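Local coordinates for protein proteinase K (Serratia sp., PDB 2B6N) that cleaves peptide bonds within protein chains, probably by the charge-relay mechanism of subtilase serine proteases, as the calcium-binding peptidase domain of a longer proenzyme, at residues 174-179 with 197-202; 205-210 with 217-222. All coordinates share one frame; numbering follows the deposited sequence.

Contact 1: 174-179 with 197-202; sequences DAITVG and LDIYAP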
ATOM      1  N   ASP A 174      -1.669  15.423  -2.062  1.00  8.71           N
ATOM      2  CA  ASP A 174      -2.811  14.582  -2.381  1.00  8.89           C
ATOM      3  C   ASP A 174      -2.534  13.081  -2.303  1.00  8.63           C
ATOM      4  O   ASP A 174      -3.403  12.277  -2.636  1.00  8.81           O
ATOM      5  CB  ASP A 174      -3.437  14.985  -3.720  1.00  9.12           C
ATOM      6  CG  ASP A 174      -4.149  16.320  -3.631  1.00 11.60           C
ATOM      7  OD1 ASP A 174      -4.608  16.688  -2.527  1.00 11.96           O
ATOM      8  OD2 ASP A 174      -4.229  17.008  -4.649  1.00 13.28           O
ATOM      9  N   ALA A 175      -1.328  12.724  -1.868  1.00  8.30           N
ATOM     10  CA  ALA A 175      -1.015  11.333  -1.514  1.00  7.86           C
ATOM     11  C   ALA A 175      -1.699  10.998  -0.199  1.00  7.64           C
ATOM     12  O   ALA A 175      -1.853  11.877   0.666  1.00  7.79           O
ATOM     13  CB  ALA A 175       0.499  11.130  -1.396  1.00  8.51           C
ATOM     14  N   ILE A 176      -2.137   9.747  -0.056  1.00  6.42           N
ATOM     15  CA  ILE A 176      -2.543   9.220   1.262  1.00  6.46           C
ATOM     16  C   ILE A 176      -1.264   8.626   1.848  1.00  6.42           C
ATOM     17  O   ILE A 176      -0.721   7.645   1.313  1.00  7.39           O
ATOM     18  CB  ILE A 176      -3.633   8.137   1.160  1.00  6.34           C
ATOM     19  CG1 ILE A 176      -4.924   8.728   0.578  1.00  6.55           C
ATOM     20  CG2 ILE A 176      -3.954   7.530   2.547  1.00  5.22           C
ATOM     21  CD1 ILE A 176      -5.828   7.670  -0.050  1.00  8.38           C
ATOM     22  N   THR A 177      -0.779   9.231   2.926  1.00  5.65           N
ATOM     23  CA  THR A 177       0.541   8.878   3.493  1.00  5.68           C
ATOM     24  C   THR A 177       0.352   8.040   4.750  1.00  5.44           C
ATOM     25  O   THR A 177      -0.384   8.435   5.652  1.00  4.51           O
ATOM     26  CB  THR A 177       1.383  10.158   3.744  1.00  5.57           C
ATOM     27  OG1 THR A 177       1.612  10.796   2.473  1.00  7.44           O
ATOM     28  CG2 THR A 177       2.750   9.838   4.421  1.00  5.27           C
ATOM     29  N   VAL A 178       1.022   6.888   4.791  1.00  4.70           N
ATOM     30  CA  VAL A 178       0.681   5.827   5.752  1.00  5.19           C
ATOM     31  C   VAL A 178       1.844   5.553   6.702  1.00  5.61           C
ATOM     32  O   VAL A 178       2.940   5.183   6.267  1.00  5.13           O
ATOM     33  CB  VAL A 178       0.262   4.522   4.991  1.00  5.49           C
ATOM     34  CG1 VAL A 178      -0.202   3.435   5.972  1.00  4.79           C
ATOM     35  CG2 VAL A 178      -0.833   4.827   3.946  1.00  6.31           C
ATOM     36  N   GLY A 179       1.607   5.771   7.995  1.00  6.04           N
ATOM     37  CA  GLY A 179       2.567   5.365   9.022  1.00  6.74           C
ATOM     38  C   GLY A 179       2.343   3.912   9.431  1.00  6.84           C
ATOM     39  O   GLY A 179       1.321   3.313   9.087  1.00  5.99           O
ATOM     40  N   LEU A 197       1.279  12.658   7.533  1.00  7.50           N
ATOM     41  CA  LEU A 197       0.506  11.395   7.604  1.00  7.22           C
ATOM     42  C   LEU A 197      -0.998  11.595   7.470  1.00  7.60           C
ATOM     43  O   LEU A 197      -1.537  12.584   7.958  1.00  6.86           O
ATOM     44  CB  LEU A 197       0.764  10.662   8.919  1.00  7.06           C
ATOM     45  CG  LEU A 197       1.911   9.649   8.915  1.00  7.47           C
ATOM     46  CD1 LEU A 197       3.206  10.378   8.675  1.00  6.08           C
ATOM     47  CD2 LEU A 197       1.940   8.937  10.260  1.00  6.13           C
ATOM     48  N   ASP A 198      -1.667  10.615   6.864  1.00  7.20           N
ATOM     49  CA  ASP A 198      -3.124  10.563   6.817  1.00  7.63           C
ATOM     50  C   ASP A 198      -3.714   9.493   7.737  1.00  7.41           C
ATOM     51  O   ASP A 198      -4.828   9.658   8.262  1.00  6.91           O
ATOM     52  CB  ASP A 198      -3.589  10.357   5.369  1.00  7.49           C
ATOM     53  CG  ASP A 198      -3.244  11.537   4.500  1.00  9.79           C
ATOM     54  OD1 ASP A 198      -3.862  12.614   4.711  1.00 14.48           O
ATOM     55  OD2 ASP A 198      -2.320  11.438   3.676  1.00  9.65           O
ATOM     56  N   ILE A 199      -2.960   8.410   7.952  1.00  6.44           N
ATOM     57  CA  ILE A 199      -3.507   7.228   8.640  1.00  6.57           C
ATOM     58  C   ILE A 199      -2.332   6.318   9.045  1.00  6.63           C
ATOM     59  O   ILE A 199      -1.225   6.443   8.499  1.00  6.37           O
ATOM     60  CB  ILE A 199      -4.513   6.475   7.708  1.00  6.71           C
ATOM     61  CG1 ILE A 199      -5.438   5.526   8.481  1.00  6.21           C
ATOM     62  CG2 ILE A 199      -3.766   5.763   6.546  1.00  5.87           C
ATOM     63  CD1 ILE A 199      -6.707   5.183   7.714  1.00  7.13           C
ATOM     64  N   TYR A 200      -2.584   5.443  10.014  1.00  5.26           N
ATOM     65  CA  TYR A 200      -1.639   4.424  10.431  1.00  5.66           C
ATOM     66  C   TYR A 200      -2.210   3.049  10.037  1.00  5.48           C
ATOM     67  O   TYR A 200      -3.437   2.853   9.985  1.00  5.61           O
ATOM     68  CB  TYR A 200      -1.464   4.467  11.947  1.00  5.98           C
ATOM     69  CG  TYR A 200      -0.356   5.369  12.454  1.00  5.99           C
ATOM     70  CD1 TYR A 200      -0.650   6.596  13.059  1.00  7.57           C
ATOM     71  CD2 TYR A 200       0.979   4.978  12.352  1.00  5.22           C
ATOM     72  CE1 TYR A 200       0.372   7.435  13.530  1.00  6.84           C
ATOM     73  CE2 TYR A 200       2.005   5.801  12.832  1.00  6.97           C
ATOM     74  CZ  TYR A 200       1.693   7.017  13.427  1.00  7.80           C
ATOM     75  OH  TYR A 200       2.733   7.795  13.899  1.00  7.40           O
ATOM     76  N   ALA A 201      -1.316   2.101   9.772  1.00  5.38           N
ATOM     77  CA  ALA A 201      -1.706   0.733   9.408  1.00  5.19           C
ATOM     78  C   ALA A 201      -0.605  -0.232   9.879  1.00  5.04           C
ATOM     79  O   ALA A 201       0.543   0.194  10.069  1.00  5.36           O
ATOM     80  CB  ALA A 201      -1.913   0.623   7.884  1.00  5.58           C
ATOM     81  N   PRO A 202      -0.949  -1.522  10.092  1.00  4.93           N
ATOM     82  CA  PRO A 202       0.065  -2.525  10.470  1.00  4.31           C
ATOM     83  C   PRO A 202       1.254  -2.548   9.535  1.00  4.41           C
ATOM     84  O   PRO A 202       1.095  -2.707   8.310  1.00  4.68           O
ATOM     85  CB  PRO A 202      -0.703  -3.842  10.368  1.00  4.25           C
ATOM     86  CG  PRO A 202      -2.100  -3.459  10.797  1.00  5.04           C
ATOM     87  CD  PRO A 202      -2.296  -2.122  10.041  1.00  4.86           C
TER

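Contact 2: 205-210 with 217-222; sequences SITSSW and TNTISG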
ATOM      1  N   SER A 205       6.509  -6.642  11.139  1.00  6.42           N
ATOM      2  CA  SER A 205       6.427  -8.123  11.025  1.00  6.70           C
ATOM      3  C   SER A 205       5.177  -8.582  10.273  1.00  6.75           C
ATOM      4  O   SER A 205       4.315  -9.276  10.818  1.00  7.15           O
ATOM      5  CB  SER A 205       6.528  -8.811  12.401  1.00  8.18           C
ATOM      6  OG  SER A 205       7.783  -8.547  13.005  1.00 11.17           O
ATOM      7  N   ILE A 206       5.080  -8.139   9.021  1.00  6.16           N
ATOM      8  CA  ILE A 206       3.943  -8.432   8.144  1.00  5.42           C
ATOM      9  C   ILE A 206       4.310  -9.593   7.229  1.00  5.49           C
ATOM     10  O   ILE A 206       5.325  -9.541   6.536  1.00  5.29           O
ATOM     11  CB  ILE A 206       3.575  -7.186   7.265  1.00  5.26           C
ATOM     12  CG1 ILE A 206       3.155  -5.992   8.154  1.00  6.39           C
ATOM     13  CG2 ILE A 206       2.507  -7.550   6.189  1.00  5.75           C
ATOM     14  CD1 ILE A 206       1.965  -6.292   9.116  1.00  8.12           C
ATOM     15  N   THR A 207       3.483 -10.640   7.227  1.00  5.79           N
ATOM     16  CA  THR A 207       3.714 -11.779   6.348  1.00  5.47           C
ATOM     17  C   THR A 207       2.934 -11.640   5.046  1.00  5.75           C
ATOM     18  O   THR A 207       1.750 -11.235   5.046  1.00  5.20           O
ATOM     19  CB  THR A 207       3.344 -13.110   7.026  1.00  6.11           C
ATOM     20  OG1 THR A 207       4.018 -13.205   8.291  1.00  6.45           O
ATOM     21  CG2 THR A 207       3.766 -14.286   6.119  1.00  5.54           C
ATOM     22  N   SER A 208       3.598 -11.985   3.943  1.00  6.02           N
ATOM     23  CA  SER A 208       2.992 -11.894   2.604  1.00  6.88           C
ATOM     24  C   SER A 208       3.807 -12.746   1.624  1.00  6.96           C
ATOM     25  O   SER A 208       4.737 -13.438   2.030  1.00  6.46           O
ATOM     26  CB  SER A 208       2.929 -10.431   2.135  1.00  7.53           C
ATOM     27  OG  SER A 208       2.128 -10.293   0.975  1.00  7.51           O
ATOM     28  N   SER A 209       3.455 -12.678   0.342  1.00  6.79           N
ATOM     29  CA  SER A 209       4.120 -13.417  -0.714  1.00  6.68           C
ATOM     30  C   SER A 209       5.550 -12.906  -0.943  1.00  6.74           C
ATOM     31  O   SER A 209       5.886 -11.794  -0.544  1.00  6.76           O
ATOM     32  CB  SER A 209       3.289 -13.296  -2.000  1.00  6.28           C
ATOM     33  OG  SER A 209       2.742 -11.994  -2.062  1.00  7.23           O
ATOM     34  N   TRP A 210       6.386 -13.725  -1.574  1.00  7.08           N
ATOM     35  CA  TRP A 210       7.783 -13.379  -1.851  1.00  6.94           C
ATOM     36  C   TRP A 210       8.159 -13.991  -3.200  1.00  7.54           C
ATOM     37  O   TRP A 210       7.505 -14.924  -3.658  1.00  6.79           O
ATOM     38  CB  TRP A 210       8.694 -13.933  -0.747  1.00  6.94           C
ATOM     39  CG  TRP A 210      10.124 -13.388  -0.721  1.00  6.69           C
ATOM     40  CD1 TRP A 210      11.293 -14.088  -0.929  1.00  7.38           C
ATOM     41  CD2 TRP A 210      10.510 -12.041  -0.443  1.00  7.39           C
ATOM     42  NE1 TRP A 210      12.389 -13.247  -0.800  1.00  6.25           N
ATOM     43  CE2 TRP A 210      11.931 -11.986  -0.492  1.00  6.84           C
ATOM     44  CE3 TRP A 210       9.789 -10.868  -0.145  1.00  7.06           C
ATOM     45  CZ2 TRP A 210      12.643 -10.799  -0.269  1.00  7.67           C
ATOM     46  CZ3 TRP A 210      10.503  -9.689   0.100  1.00  7.44           C
ATOM     47  CH2 TRP A 210      11.923  -9.670   0.031  1.00  7.45           C
ATOM     48  N   THR A 217       6.933 -17.143   0.962  1.00  6.78           N
ATOM     49  CA  THR A 217       6.446 -16.060   1.817  1.00  6.86           C
ATOM     50  C   THR A 217       7.646 -15.359   2.448  1.00  6.74           C
ATOM     51  O   THR A 217       8.766 -15.855   2.380  1.00  6.73           O
ATOM     52  CB  THR A 217       5.510 -16.586   2.938  1.00  7.29           C
ATOM     53  OG1 THR A 217       6.185 -17.608   3.687  1.00  7.71           O
ATOM     54  CG2 THR A 217       4.215 -17.151   2.357  1.00  7.53           C
ATOM     55  N   ASN A 218       7.407 -14.217   3.088  1.00  6.53           N
ATOM     56  CA  ASN A 218       8.465 -13.504   3.810  1.00  6.04           C
ATOM     57  C   ASN A 218       7.747 -12.658   4.847  1.00  6.32           C
ATOM     58  O   ASN A 218       6.574 -12.298   4.646  1.00  6.05           O
ATOM     59  CB  ASN A 218       9.298 -12.631   2.851  1.00  6.59           C
ATOM     60  CG  ASN A 218      10.669 -12.193   3.422  1.00  7.46           C
ATOM     61  OD1 ASN A 218      11.434 -11.485   2.740  1.00  8.34           O
ATOM     62  ND2 ASN A 218      10.973 -12.578   4.648  1.00  4.19           N
ATOM     63  N   THR A 219       8.422 -12.406   5.965  1.00  4.90           N
ATOM     64  CA  THR A 219       7.884 -11.562   7.022  1.00  5.53           C
ATOM     65  C   THR A 219       8.882 -10.435   7.237  1.00  5.77           C
ATOM     66  O   THR A 219      10.033 -10.687   7.589  1.00  6.57           O
ATOM     67  CB  THR A 219       7.649 -12.352   8.335  1.00  5.71           C
ATOM     68  OG1 THR A 219       6.740 -13.426   8.063  1.00  5.50           O
ATOM     69  CG2 THR A 219       7.043 -11.454   9.417  1.00  6.13           C
ATOM     70  N   ILE A 220       8.439  -9.207   6.995  1.00  6.28           N
ATOM     71  CA  ILE A 220       9.328  -8.046   6.962  1.00  5.96           C
ATOM     72  C   ILE A 220       8.602  -6.850   7.566  1.00  6.27           C
ATOM     73  O   ILE A 220       7.395  -6.900   7.762  1.00  5.64           O
ATOM     74  CB  ILE A 220       9.915  -7.748   5.548  1.00  6.03           C
ATOM     75  CG1 ILE A 220       8.865  -7.803   4.452  1.00  6.90           C
ATOM     76  CG2 ILE A 220      11.044  -8.753   5.175  1.00  7.81           C
ATOM     77  CD1 ILE A 220       9.394  -7.383   3.063  1.00  6.77           C
ATOM     78  N   SER A 221       9.351  -5.790   7.865  1.00  5.89           N
ATOM     79  CA  SER A 221       8.774  -4.640   8.562  1.00  6.72           C
ATOM     80  C   SER A 221       9.033  -3.377   7.757  1.00  6.73           C
ATOM     81  O   SER A 221      10.087  -3.242   7.110  1.00  7.05           O
ATOM     82  CB  SER A 221       9.388  -4.480   9.952  1.00  6.26           C
ATOM     83  OG  SER A 221       9.123  -5.606  10.790  1.00  6.14           O
ATOM     84  N   GLY A 222       8.091  -2.445   7.817  1.00  7.03           N
ATOM     85  CA  GLY A 222       8.307  -1.144   7.174  1.00  5.67           C
ATOM     86  C   GLY A 222       7.005  -0.415   6.949  1.00  6.08           C
ATOM     87  O   GLY A 222       5.937  -1.032   6.910  1.00  5.98           O
TER

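Contact 1: 174-179 with 197-202
At the outer edge of the parallel sheet at the centre of the peptidase domain, Val178 and Gly179 pair in register with Ile199 and Tyr200. Two bonds document the parallel pairing: Gly179 N donates to Ile199 O at 3.0 Å, and Ala201 N returns to Gly179 O at 3.0 Å. Next to these pairs, Asp198 grips Thr177 twice. Its backbone N reaches Thr177 O at 2.8 Å, and its carboxylate takes the N-H of Thr177, OD2 to N 2.8 Å and 163° at the hydrogen, through the anti lone pair. A chi1 of -65°, with CG beside its own backbone N, brings the carboxylate there. In this seven-strand subtilase sheet 199-202 is the last strand, and strand 152-156 flanks 176-181 on its other edge. One face carries Val178, whose CG2 lies 4.0 Å from Ile199 CG2 and whose CG1 lies 3.8 Å from Ala201 CB; Val230 of helix 223-240 packs on all three side chains. On the other face Leu197 CD2 lies 3.8 Å from Gly179 CA and over one face of the Tyr200 ring, offset toward its rim; the ring approaches Gly179 obliquely.

Contact 2: 205-210 with 217-222
The indole of Trp210 has the side chain of Asn218 over one face, with Asn218 CB 3.5 Å from Trp210 CE3. The two side chains run alongside each other in the same direction, yet the amide plane is turned 81° from the ring plane, so the amide stands on edge over the indole and is not stacked flat on it. Both have CG anti to the backbone N, chi1 -166° for Trp210 and -162° for Asn218, which extends them together. The side chain of Ile220 crosses that of Trp210 at about a right angle, Ile220 CD1 3.9 Å from Trp210 CZ3, while His75 of helix 72-81 also touches the tryptophan.

The strands form an antiparallel beta hairpin. Ile206 with Ile220 and Ser208 with Asn218 are hydrogen-bonded pairs, each joined by two reciprocal N-H to O bonds. Ile206 N lies 2.9 Å from Ile220 O, and Asn218 N lies 3.0 Å from Ser208 O. Between them, the non-hydrogen-bonded pair Thr207 and Thr219 joins its hydroxyls directly, OG1 to OG1 2.7 Å, and the geometry is compatible with either as donor. Just beyond the paired strands, Ser205 N donates to Ser221 OG at 2.8 Å.

Helix 72-81 ties itself to the hairpin through polar groups: Ser208 OG bonds to His75 O, Ser209 OG to Thr74 O, and His75 NE2 gives a bond to Asn218 O. The backbone of Ser221 hydrogen-bonds a bound peptide, and Ile220 packs against a polar side chain of that peptide; this is consistent with the hairpin end forming part of the substrate-binding surface.

Contact 1 closes before contact 2 opens, and their centres lie 19 Å apart without touching. Only two residues separate edge strand 199-202 from segment 205-210, so the chain passes directly from the central sheet into the hairpin. Helix 223-240, which carries the predicted charge-relay Ser224 near its N-terminus, bridges them: its Val230 packs on contact 1, its Met225 on Ile206 and Ile220 of contact 2. Contact 2 lies beside the predicted triad and contact 1 further off. The side chain of Val178 is about 9 Å from that of Ser224, whereas the side chain of Ile220 is about 7 Å from that of Ser224 and about 5 Å from that of the predicted charge-relay residue His72.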